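Local coordinates for extracellular solute-binding protein family 5 (Brucella melitensis, PDB 4ONY) that probably captures peptides or related solutes in the periplasm and delivers them to an ABC transporter for uptake into the cell, at residues 475-479 with 480-484; 25-28 with 29-33; 280-283 with 284-288; 383-386 with 387-391. All coordinates share one frame; numbering follows the deposited sequence.

Contact 1: residues 475-479 with 480-484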
loop_
_atom_site.group_PDB
_atom_site.type_symbol
_atom_site.label_atom_id
_atom_site.label_comp_id
_atom_site.label_asym_id
_atom_site.label_seq_id
_atom_site.Cartn_x
_atom_site.Cartn_y
_atom_site.Cartn_z
ATOM N N GLN A 475 5.200 -8.301 21.227
ATOM C CA GLN A 475 5.223 -7.798 22.626
ATOM C C GLN A 475 6.321 -6.722 22.791
ATOM O O GLN A 475 6.101 -5.678 23.421
ATOM C CB GLN A 475 5.433 -8.944 23.662
ATOM C CG GLN A 475 4.226 -9.840 23.896
ATOM C CD GLN A 475 4.534 -11.026 24.839
ATOM O OE1 GLN A 475 5.680 -11.348 25.117
ATOM N NE2 GLN A 475 3.508 -11.688 25.276
ATOM N N ARG A 476 7.488 -6.964 22.222
ATOM C CA ARG A 476 8.609 -5.987 22.282
ATOM C C ARG A 476 8.395 -4.740 21.398
ATOM O O ARG A 476 8.820 -3.631 21.764
ATOM C CB ARG A 476 9.929 -6.731 22.000
ATOM C CG ARG A 476 10.298 -7.641 23.193
ATOM C CD ARG A 476 11.588 -8.419 23.038
ATOM N NE ARG A 476 12.722 -7.509 22.906
ATOM C CZ ARG A 476 13.996 -7.899 22.745
ATOM N NH1 ARG A 476 14.286 -9.198 22.628
ATOM N NH2 ARG A 476 14.981 -6.984 22.617
ATOM N N LEU A 477 7.758 -4.918 20.244
ATOM C CA LEU A 477 7.403 -3.786 19.401
ATOM C C LEU A 477 6.489 -2.826 20.162
ATOM O O LEU A 477 6.639 -1.607 20.126
ATOM C CB LEU A 477 6.654 -4.256 18.149
ATOM C CG LEU A 477 7.478 -4.707 16.944
ATOM C CD1 LEU A 477 6.604 -4.858 15.687
ATOM C CD2 LEU A 477 8.614 -3.754 16.698
ATOM N N GLN A 478 5.541 -3.399 20.864
ATOM C CA GLN A 478 4.548 -2.626 21.575
ATOM C C GLN A 478 5.150 -1.608 22.547
ATOM O O GLN A 478 4.610 -0.505 22.697
ATOM C CB GLN A 478 3.607 -3.611 22.310
ATOM C CG GLN A 478 2.613 -2.958 23.237
ATOM C CD GLN A 478 1.361 -2.509 22.529
ATOM O OE1 GLN A 478 1.193 -2.666 21.313
ATOM N NE2 GLN A 478 0.455 -1.949 23.311
ATOM N N THR A 479 6.236 -1.994 23.213
ATOM C CA THR A 479 6.875 -1.197 24.250
ATOM C C THR A 479 8.162 -0.556 23.725
ATOM O O THR A 479 8.883 0.037 24.486
ATOM C CB THR A 479 7.276 -2.083 25.471
ATOM O OG1 THR A 479 8.115 -3.131 25.028
ATOM C CG2 THR A 479 6.011 -2.736 26.158
ATOM N N PHE A 480 8.458 -0.722 22.445
ATOM C CA PHE A 480 9.683 -0.206 21.839
ATOM C C PHE A 480 10.920 -0.788 22.539
ATOM O O PHE A 480 11.911 -0.092 22.705
ATOM C CB PHE A 480 9.671 1.322 21.853
ATOM C CG PHE A 480 8.416 1.900 21.239
ATOM C CD1 PHE A 480 8.073 1.603 19.929
ATOM C CD2 PHE A 480 7.543 2.699 21.991
ATOM C CE1 PHE A 480 6.892 2.081 19.368
ATOM C CE2 PHE A 480 6.368 3.211 21.430
ATOM C CZ PHE A 480 6.037 2.891 20.119
ATOM N N ASP A 481 10.852 -2.086 22.898
ATOM C CA ASP A 481 11.943 -2.759 23.624
ATOM C C ASP A 481 12.982 -3.411 22.659
ATOM O O ASP A 481 12.964 -4.613 22.462
ATOM C CB ASP A 481 11.383 -3.768 24.621
ATOM C CG ASP A 481 12.469 -4.432 25.422
ATOM O OD1 ASP A 481 13.634 -3.953 25.392
ATOM O OD2 ASP A 481 12.150 -5.428 26.066
ATOM N N TYR A 482 13.785 -2.584 21.991
ATOM C CA TYR A 482 14.791 -3.034 21.038
ATOM C C TYR A 482 15.776 -1.871 20.741
ATOM O O TYR A 482 15.436 -0.701 20.947
ATOM C CB TYR A 482 14.147 -3.524 19.721
ATOM C CG TYR A 482 13.186 -2.508 19.135
ATOM C CD1 TYR A 482 13.641 -1.459 18.350
ATOM C CD2 TYR A 482 11.818 -2.597 19.389
ATOM C CE1 TYR A 482 12.762 -0.511 17.837
ATOM C CE2 TYR A 482 10.942 -1.657 18.889
ATOM C CZ TYR A 482 11.422 -0.608 18.111
ATOM O OH TYR A 482 10.543 0.326 17.659
ATOM N N ASP A 483 16.963 -2.217 20.256
ATOM C CA ASP A 483 17.918 -1.262 19.732
ATOM C C ASP A 483 17.594 -1.013 18.261
ATOM O O ASP A 483 17.402 0.131 17.838
ATOM C CB ASP A 483 19.362 -1.787 19.854
ATOM C CG ASP A 483 19.821 -1.916 21.290
ATOM O OD1 ASP A 483 19.294 -1.167 22.151
ATOM O OD2 ASP A 483 20.694 -2.765 21.552
ATOM N N MET A 484 17.543 -2.092 17.492
ATOM C CA MET A 484 17.340 -2.026 16.045
ATOM C C MET A 484 16.478 -3.211 15.615
ATOM O O MET A 484 16.593 -4.336 16.227
ATOM C CB MET A 484 18.698 -2.070 15.336
ATOM C CG MET A 484 18.603 -2.055 13.814
ATOM S SD MET A 484 20.194 -1.971 12.957
ATOM C CE MET A 484 20.642 -0.262 13.227
#
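Where helix 470-478 ends, the backbone of 480-484 turns back on the last helical turn and is tied to it through Arg476 and Asp481, whose CA atoms lie 4.8 Å apart. The N-H of Asp481 reaches five residues back to Arg476 O at 2.8 Å, and Phe480 N bonds to Leu477 O, approaching from above that carbonyl's plane. Phe480 makes this reversal with a positive phi of 59°, a conformation that is costly for a residue with a CB.

The Arg476 side chain then returns the grip from the other direction. Its bend at chi3 (62°) brings the guanidinium side-on to Asp481 O, which lies at the edge of the group and in its plane. Arg476 NE donates to Asp481 O at 2.9 Å and NH2 joins it, so one backbone acceptor is held by two nitrogens, a task suited to arginine's flat, multidentate head. Asp481 OD2 stands well out of the guanidinium plane, 3.8 Å from Arg476 NE, and adds only a long charge attraction. Both charges have partners elsewhere: Arg476 NH2 pairs with Glu437, and Asp481 OD1 with Arg319.

On the buried side, Leu477 CD2 meets Tyr482 CE2 at 3.8 Å. Tyrosine suits this place because its ring packs on the buried leucine while its hydroxyl reaches the carbonyl of Phe516. Phe480 carries its ring over to Arg318 in a cation-pi contact. The whole is a Schellman motif followed by an inverse gamma turn centred on Asp481, ending a helix and leading the chain into strand 484-489 of the six-stranded mixed sheet.

Contact 2: residues 25-28 with 29-33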
loop_
_atom_site.group_PDB
_atom_site.type_symbol
_atom_site.label_atom_id
_atom_site.label_comp_id
_atom_site.label_asym_id
_atom_site.label_seq_id
_atom_site.Cartn_x
_atom_site.Cartn_y
_atom_site.Cartn_z
ATOM N N VAL A 25 -8.176 15.961 -12.273
ATOM C CA VAL A 25 -9.031 14.975 -12.937
ATOM C C VAL A 25 -8.522 14.786 -14.349
ATOM O O VAL A 25 -8.674 15.644 -15.197
ATOM C CB VAL A 25 -10.487 15.438 -12.941
ATOM C CG1 VAL A 25 -11.391 14.447 -13.711
ATOM C CG2 VAL A 25 -10.996 15.552 -11.492
ATOM N N ALA A 26 -7.937 13.627 -14.609
ATOM C CA ALA A 26 -7.321 13.365 -15.888
ATOM C C ALA A 26 -8.326 13.183 -17.033
ATOM O O ALA A 26 -8.023 13.526 -18.159
ATOM C CB ALA A 26 -6.408 12.123 -15.782
ATOM N N LEU A 27 -9.506 12.621 -16.762
ATOM C CA LEU A 27 -10.420 12.259 -17.862
ATOM C C LEU A 27 -11.481 13.309 -18.023
ATOM O O LEU A 27 -12.014 13.776 -17.045
ATOM C CB LEU A 27 -11.072 10.916 -17.560
ATOM C CG LEU A 27 -10.149 9.720 -17.312
ATOM C CD1 LEU A 27 -10.944 8.419 -17.068
ATOM C CD2 LEU A 27 -9.199 9.526 -18.486
ATOM N N PRO A 28 -11.832 13.661 -19.262
ATOM C CA PRO A 28 -12.938 14.545 -19.495
ATOM C C PRO A 28 -14.245 13.800 -19.363
ATOM O O PRO A 28 -14.238 12.566 -19.269
ATOM C CB PRO A 28 -12.709 15.020 -20.928
ATOM C CG PRO A 28 -12.067 13.844 -21.571
ATOM C CD PRO A 28 -11.296 13.119 -20.517
ATOM N N ALA A 29 -15.355 14.537 -19.277
ATOM C CA ALA A 29 -16.637 13.932 -18.937
ATOM C C ALA A 29 -17.085 12.900 -19.953
ATOM O O ALA A 29 -17.859 12.013 -19.601
ATOM C CB ALA A 29 -17.716 14.996 -18.810
ATOM N N ASP A 30 -16.643 13.041 -21.219
ATOM C CA ASP A 30 -17.097 12.161 -22.312
ATOM C C ASP A 30 -16.120 10.985 -22.563
ATOM O O ASP A 30 -16.162 10.382 -23.610
ATOM C CB ASP A 30 -17.397 12.952 -23.609
ATOM C CG ASP A 30 -16.161 13.783 -24.148
ATOM O OD1 ASP A 30 -15.182 13.952 -23.403
ATOM O OD2 ASP A 30 -16.183 14.308 -25.307
ATOM N N TYR A 31 -15.236 10.664 -21.609
ATOM C CA TYR A 31 -14.328 9.535 -21.816
ATOM C C TYR A 31 -15.168 8.273 -22.143
ATOM O O TYR A 31 -16.269 8.067 -21.584
ATOM C CB TYR A 31 -13.446 9.270 -20.556
ATOM C CG TYR A 31 -14.191 8.752 -19.329
ATOM C CD1 TYR A 31 -14.853 9.626 -18.446
ATOM C CD2 TYR A 31 -14.191 7.404 -18.997
ATOM C CE1 TYR A 31 -15.490 9.162 -17.296
ATOM C CE2 TYR A 31 -14.854 6.938 -17.840
ATOM C CZ TYR A 31 -15.518 7.824 -17.008
ATOM O OH TYR A 31 -16.176 7.412 -15.845
ATOM N N THR A 32 -14.631 7.402 -22.982
ATOM C CA THR A 32 -15.371 6.152 -23.301
ATOM C C THR A 32 -14.934 4.943 -22.486
ATOM O O THR A 32 -15.615 3.928 -22.463
ATOM C CB THR A 32 -15.241 5.838 -24.769
ATOM O OG1 THR A 32 -13.854 5.705 -25.088
ATOM C CG2 THR A 32 -15.908 6.992 -25.602
ATOM N N HIS A 33 -13.770 5.034 -21.852
ATOM C CA HIS A 33 -13.287 3.973 -20.992
ATOM C C HIS A 33 -12.093 4.521 -20.183
ATOM O O HIS A 33 -11.546 5.553 -20.560
ATOM C CB HIS A 33 -12.879 2.748 -21.803
ATOM C CG HIS A 33 -11.710 2.964 -22.700
ATOM N ND1 HIS A 33 -10.557 2.201 -22.617
ATOM C CD2 HIS A 33 -11.507 3.837 -23.719
ATOM C CE1 HIS A 33 -9.695 2.605 -23.539
ATOM N NE2 HIS A 33 -10.238 3.609 -24.204
#
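Leu27 and Tyr31 meet through a methyl laid over an aromatic face. Leu27 CD1 stands 4.1 Å from the centroid of the Tyr31 ring and 17° off its normal, a CH-pi contact in which a branched aliphatic end rests on the pi cloud; Leu27 CD1 is nearest to Tyr31 CD2, at 3.9 Å. Leu27 CB comes close to Tyr31 CD1, so the leucine side chain spans the root of the ring.

The phenol is placed here by a chi1 of 68°, which sets CG between the backbone N and the carbonyl carbon and folds the ring back toward Leu27 and Pro28. That fold also brings the ring edge to Pro28 O, which lies in the ring plane 3.1 Å from Tyr31 CD1. Pro28 O also accepts from Tyr31 N at 3.2 Å, with the donor well above the carbonyl plane. Pro28 suits the first position of the turn, where it has no N-H to satisfy and its carbonyl serves as the acceptor, while Ala29 and Asp30 take the two corners. Asp30 OD1 passes 3.6 Å from Pro28 CG in a simple van der Waals contact.

Tyr99 meets the Tyr31 ring edge-to-face, and its hydroxyl takes the N-H of Leu27, while Tyr17 OH bonds to Leu27 O; both ends of the leucine backbone are thus pinned to the body of the protein. The arrangement is a type I beta turn, Pro28 to Tyr31, in the surface loop joining strands 18-20 and 46-52.

Contact 3: residues 280-283 with 284-288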
loop_
_atom_site.group_PDB
_atom_site.type_symbol
_atom_site.label_atom_id
_atom_site.label_comp_id
_atom_site.label_asym_id
_atom_site.label_seq_id
_atom_site.Cartn_x
_atom_site.Cartn_y
_atom_site.Cartn_z
ATOM N N PRO A 280 12.788 -13.172 -5.484
ATOM C CA PRO A 280 13.739 -12.970 -6.545
ATOM C C PRO A 280 14.552 -14.194 -6.897
ATOM O O PRO A 280 14.972 -14.332 -8.060
ATOM C CB PRO A 280 14.675 -11.882 -6.009
ATOM C CG PRO A 280 14.503 -11.897 -4.553
ATOM C CD PRO A 280 13.147 -12.445 -4.262
ATOM N N ILE A 281 14.797 -15.056 -5.928
ATOM C CA ILE A 281 15.538 -16.286 -6.164
ATOM C C ILE A 281 14.667 -17.215 -7.028
ATOM O O ILE A 281 15.156 -17.792 -8.030
ATOM C CB ILE A 281 15.937 -16.977 -4.836
ATOM C CG1 ILE A 281 16.859 -16.067 -4.014
ATOM C CG2 ILE A 281 16.631 -18.308 -5.077
ATOM C CD1 ILE A 281 18.107 -15.634 -4.757
ATOM N N ARG A 282 13.398 -17.346 -6.676
ATOM C CA ARG A 282 12.479 -18.186 -7.467
ATOM C C ARG A 282 12.353 -17.667 -8.899
ATOM O O ARG A 282 12.447 -18.422 -9.854
ATOM C CB ARG A 282 11.086 -18.283 -6.810
ATOM C CG ARG A 282 10.126 -19.254 -7.500
ATOM C CD ARG A 282 8.991 -19.734 -6.570
ATOM N NE ARG A 282 8.262 -18.562 -6.137
ATOM C CZ ARG A 282 7.693 -18.404 -4.956
ATOM N NH1 ARG A 282 7.675 -19.378 -4.068
ATOM N NH2 ARG A 282 7.118 -17.266 -4.693
ATOM N N TRP A 283 12.150 -16.365 -9.049
ATOM C CA TRP A 283 12.034 -15.769 -10.384
ATOM C C TRP A 283 13.285 -16.068 -11.235
ATOM O O TRP A 283 13.187 -16.402 -12.381
ATOM C CB TRP A 283 11.866 -14.274 -10.244
ATOM C CG TRP A 283 11.495 -13.503 -11.545
ATOM C CD1 TRP A 283 12.298 -12.614 -12.211
ATOM C CD2 TRP A 283 10.259 -13.531 -12.262
ATOM N NE1 TRP A 283 11.637 -12.082 -13.272
ATOM C CE2 TRP A 283 10.380 -12.620 -13.338
ATOM C CE3 TRP A 283 9.064 -14.206 -12.099
ATOM C CZ2 TRP A 283 9.330 -12.368 -14.240
ATOM C CZ3 TRP A 283 8.011 -13.952 -13.003
ATOM C CH2 TRP A 283 8.157 -13.033 -14.050
ATOM N N GLU A 284 14.455 -15.963 -10.625
ATOM C CA GLU A 284 15.717 -16.117 -11.320
ATOM C C GLU A 284 16.009 -17.569 -11.649
ATOM O O GLU A 284 16.500 -17.836 -12.702
ATOM C CB GLU A 284 16.838 -15.565 -10.449
ATOM C CG GLU A 284 18.249 -15.923 -10.862
ATOM C CD GLU A 284 18.687 -15.105 -12.062
ATOM O OE1 GLU A 284 18.053 -14.040 -12.270
ATOM O OE2 GLU A 284 19.653 -15.529 -12.760
ATOM N N LYS A 285 15.671 -18.486 -10.752
ATOM C CA LYS A 285 16.119 -19.881 -10.828
ATOM C C LYS A 285 15.074 -20.891 -11.295
ATOM O O LYS A 285 15.429 -21.886 -11.925
ATOM C CB LYS A 285 16.531 -20.349 -9.421
ATOM C CG LYS A 285 17.732 -19.621 -8.876
ATOM C CD LYS A 285 18.968 -19.930 -9.686
ATOM C CE LYS A 285 20.230 -19.542 -8.933
ATOM N NZ LYS A 285 21.445 -20.002 -9.664
ATOM N N LEU A 286 13.814 -20.707 -10.881
ATOM C CA LEU A 286 12.854 -21.806 -10.938
ATOM C C LEU A 286 11.854 -21.743 -12.053
ATOM O O LEU A 286 10.916 -22.549 -12.080
ATOM C CB LEU A 286 12.153 -22.008 -9.572
ATOM C CG LEU A 286 13.092 -22.321 -8.391
ATOM C CD1 LEU A 286 12.339 -22.549 -7.078
ATOM C CD2 LEU A 286 13.976 -23.512 -8.688
ATOM N N TYR A 287 12.048 -20.840 -13.015
ATOM C CA TYR A 287 11.175 -20.787 -14.169
ATOM C C TYR A 287 11.877 -21.402 -15.379
ATOM O O TYR A 287 11.705 -20.960 -16.506
ATOM C CB TYR A 287 10.715 -19.343 -14.442
ATOM C CG TYR A 287 9.714 -18.804 -13.436
ATOM C CD1 TYR A 287 10.114 -18.396 -12.187
ATOM C CD2 TYR A 287 8.353 -18.710 -13.735
ATOM C CE1 TYR A 287 9.192 -17.917 -11.265
ATOM C CE2 TYR A 287 7.436 -18.226 -12.816
ATOM C CZ TYR A 287 7.869 -17.808 -11.590
ATOM O OH TYR A 287 6.982 -17.320 -10.644
ATOM N N ASP A 288 12.678 -22.420 -15.108
ATOM C CA ASP A 288 13.374 -23.205 -16.124
ATOM C C ASP A 288 12.574 -24.462 -16.524
ATOM O O ASP A 288 13.144 -25.437 -16.880
ATOM C CB ASP A 288 14.781 -23.625 -15.603
ATOM C CG ASP A 288 14.750 -24.344 -14.220
ATOM O OD1 ASP A 288 13.710 -24.349 -13.522
ATOM O OD2 ASP A 288 15.795 -24.849 -13.780
HETATM O O HOH W 1 14.153 -19.076 -13.735
#
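The final turn of helix 280-285 is closed by i to i+4 backbone bonds, the last of them, Leu286 N to Arg282 O at 2.9 Å, made as the chain leaves helical geometry at Leu286. Beyond it a water continues the bonding pattern, accepting from Tyr287 N at 2.8 Å and donating to Trp283 O, a carbonyl to which Lys299 also donates.

Trp283 and Tyr287, four residues apart, form an edge-to-face pair. The edge of the indole's six-membered ring points at one face of the phenol, with centroids 5.1 Å apart and planes at 65°; Trp283 CE3 lies 3.8 Å from Tyr287 CE1. The indole gets there because its CG is anti to the backbone N (chi1 -170°). The edge of the tyrosine ring turns instead to Arg282 O, 3.3 Å from Tyr287 CD1.

Large flat rings suit this buried side, where Trp567 stacks on Trp283, Lys299 adds a cation-pi contact to the indole and Phe264 meets Tyr287. Opposite in character is Arg282: Arg282 CG packs 4.0 Å from Leu286 CD1, while its guanidinium pairs with Glu277 and Glu260; Glu277 also takes the Tyr287 hydroxyl. This is a helix C-terminus bonded through water and seated by an aromatic cluster against strands 274-277, 297-302 and 566-571.

Contact 4: residues 383-386 with 387-391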
loop_
_atom_site.group_PDB
_atom_site.type_symbol
_atom_site.label_atom_id
_atom_site.label_comp_id
_atom_site.label_asym_id
_atom_site.label_seq_id
_atom_site.Cartn_x
_atom_site.Cartn_y
_atom_site.Cartn_z
ATOM N N VAL A 383 17.139 19.547 7.415
ATOM C CA VAL A 383 17.490 18.909 6.198
ATOM C C VAL A 383 18.963 19.172 5.871
ATOM O O VAL A 383 19.436 20.286 5.963
ATOM C CB VAL A 383 16.614 19.430 5.047
ATOM C CG1 VAL A 383 17.039 18.754 3.751
ATOM C CG2 VAL A 383 15.154 19.170 5.374
ATOM N N ARG A 384 19.670 18.103 5.549
ATOM C CA ARG A 384 21.088 18.155 5.262
ATOM C C ARG A 384 21.225 18.812 3.877
ATOM O O ARG A 384 20.360 18.623 2.994
ATOM C CB ARG A 384 21.579 16.700 5.218
ATOM C CG ARG A 384 23.025 16.447 5.507
ATOM C CD ARG A 384 23.274 15.034 6.024
ATOM N NE ARG A 384 22.832 14.024 5.068
ATOM C CZ ARG A 384 22.180 12.910 5.392
ATOM N NH1 ARG A 384 21.845 12.637 6.661
ATOM N NH2 ARG A 384 21.814 12.069 4.425
ATOM N N GLU A 385 22.277 19.585 3.695
ATOM C CA GLU A 385 22.521 20.250 2.446
ATOM C C GLU A 385 22.438 19.308 1.220
ATOM O O GLU A 385 21.833 19.674 0.192
ATOM C CB GLU A 385 23.904 20.953 2.454
ATOM C CG GLU A 385 24.213 21.596 1.120
ATOM C CD GLU A 385 25.537 22.362 1.078
ATOM O OE1 GLU A 385 26.640 21.735 1.084
ATOM O OE2 GLU A 385 25.451 23.595 0.965
ATOM N N ASP A 386 23.088 18.147 1.285
ATOM C CA ASP A 386 23.040 17.214 0.120
ATOM C C ASP A 386 21.610 16.725 -0.176
ATOM O O ASP A 386 21.205 16.591 -1.326
ATOM C CB ASP A 386 24.054 16.033 0.216
ATOM C CG ASP A 386 23.891 15.148 1.493
ATOM O OD1 ASP A 386 23.013 15.375 2.373
ATOM O OD2 ASP A 386 24.700 14.192 1.590
ATOM N N VAL A 387 20.830 16.541 0.862
ATOM C CA VAL A 387 19.431 16.107 0.675
ATOM C C VAL A 387 18.598 17.263 0.098
ATOM O O VAL A 387 17.719 17.033 -0.727
ATOM C CB VAL A 387 18.829 15.573 1.990
ATOM C CG1 VAL A 387 17.351 15.251 1.868
ATOM C CG2 VAL A 387 19.569 14.320 2.456
ATOM N N MET A 388 18.853 18.476 0.554
ATOM C CA MET A 388 18.113 19.637 0.103
ATOM C C MET A 388 18.399 19.931 -1.369
ATOM O O MET A 388 17.469 20.312 -2.110
ATOM C CB MET A 388 18.471 20.854 0.941
ATOM C CG MET A 388 17.700 22.136 0.624
ATOM S SD MET A 388 16.080 22.071 1.387
ATOM C CE MET A 388 16.544 22.584 3.047
ATOM N N ASN A 389 19.647 19.735 -1.804
ATOM C CA ASN A 389 20.039 20.032 -3.196
ATOM C C ASN A 389 19.856 18.860 -4.157
ATOM O O ASN A 389 20.076 19.007 -5.343
ATOM C CB ASN A 389 21.459 20.665 -3.328
ATOM C CG ASN A 389 22.610 19.732 -2.927
ATOM O OD1 ASN A 389 22.504 18.523 -2.993
ATOM N ND2 ASN A 389 23.746 20.324 -2.567
ATOM N N GLY A 390 19.414 17.717 -3.656
ATOM C CA GLY A 390 19.168 16.557 -4.523
ATOM C C GLY A 390 20.441 15.847 -5.004
ATOM O O GLY A 390 20.439 15.200 -6.070
ATOM N N THR A 391 21.521 15.956 -4.237
ATOM C CA THR A 391 22.755 15.233 -4.559
ATOM C C THR A 391 23.008 14.047 -3.641
ATOM O O THR A 391 23.936 13.293 -3.855
ATOM C CB THR A 391 23.992 16.178 -4.489
ATOM O OG1 THR A 391 24.105 16.700 -3.165
ATOM C CG2 THR A 391 23.850 17.323 -5.518
#
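A Met388 chain bent at chi2 and chi3 (79° and 82°) curls its methyl back onto Val383, so that Met388 CE lies 3.7 Å from Val383 CB. Val383 CG1 meets Val387 CG1 at 4.0 Å as well, so the valine just ahead of the helix packs into its first turn. Flexible methionine can follow the valine's shape, while the beta-branched residues present compact, rigid surfaces to helix 537-553, and Met388 and Val383 also touch helix 370-376.

At the polar face, a chi1 of 58° swings the Asp386 carboxylate back toward the start of the helix. There Asp386 OD1 accepts from Arg384 NE at 3.0 Å on its syn lone pair, within a salt bridge, and a negative group at a helix N-terminus would favourably meet the helix dipole. With the arginine bent, Arg384 NH2 lies 3.7 Å from Val387 CG2, and NH1 goes to Asp555.

Backbone bonds from Met388 N to Arg384 O, 2.9 Å, and from Asn389 N to Glu385 O build the turn. Then Gly390, with positive phi, reverses the chain and Thr391 N donates to Asp386 O at 3.0 Å, in the carbonyl plane. The result is a short surface helix, 385-389, with Arg384 at its N-cap position and a positive-phi glycine ending it, set against helices 370-376 and 537-553.

Overall arrangement
All four contacts are local, and none touches another: contacts 1 and 4 come nearest, with about 15 Å between their closest atoms, while contacts 1 and 2 lie on opposite sides of the chain's centre. Contacts 1 and 3 are partly buried and contacts 2 and 4 lie at the surface. Contacts 1 and 4 end helices alike, with a positive-phi residue, phenylalanine or glycine, and a backbone bond five residues back; contact 1 adds the arginine grip. In contact 3 a water bridges the helix end and rings pack it against sheet strands. Contact 2 has no helix and relies on one turn bond with a methyl over a ring. Side-chain charge pairs appear within contacts 1 and 4, whereas Arg282 of contact 3 looks outward for its acids.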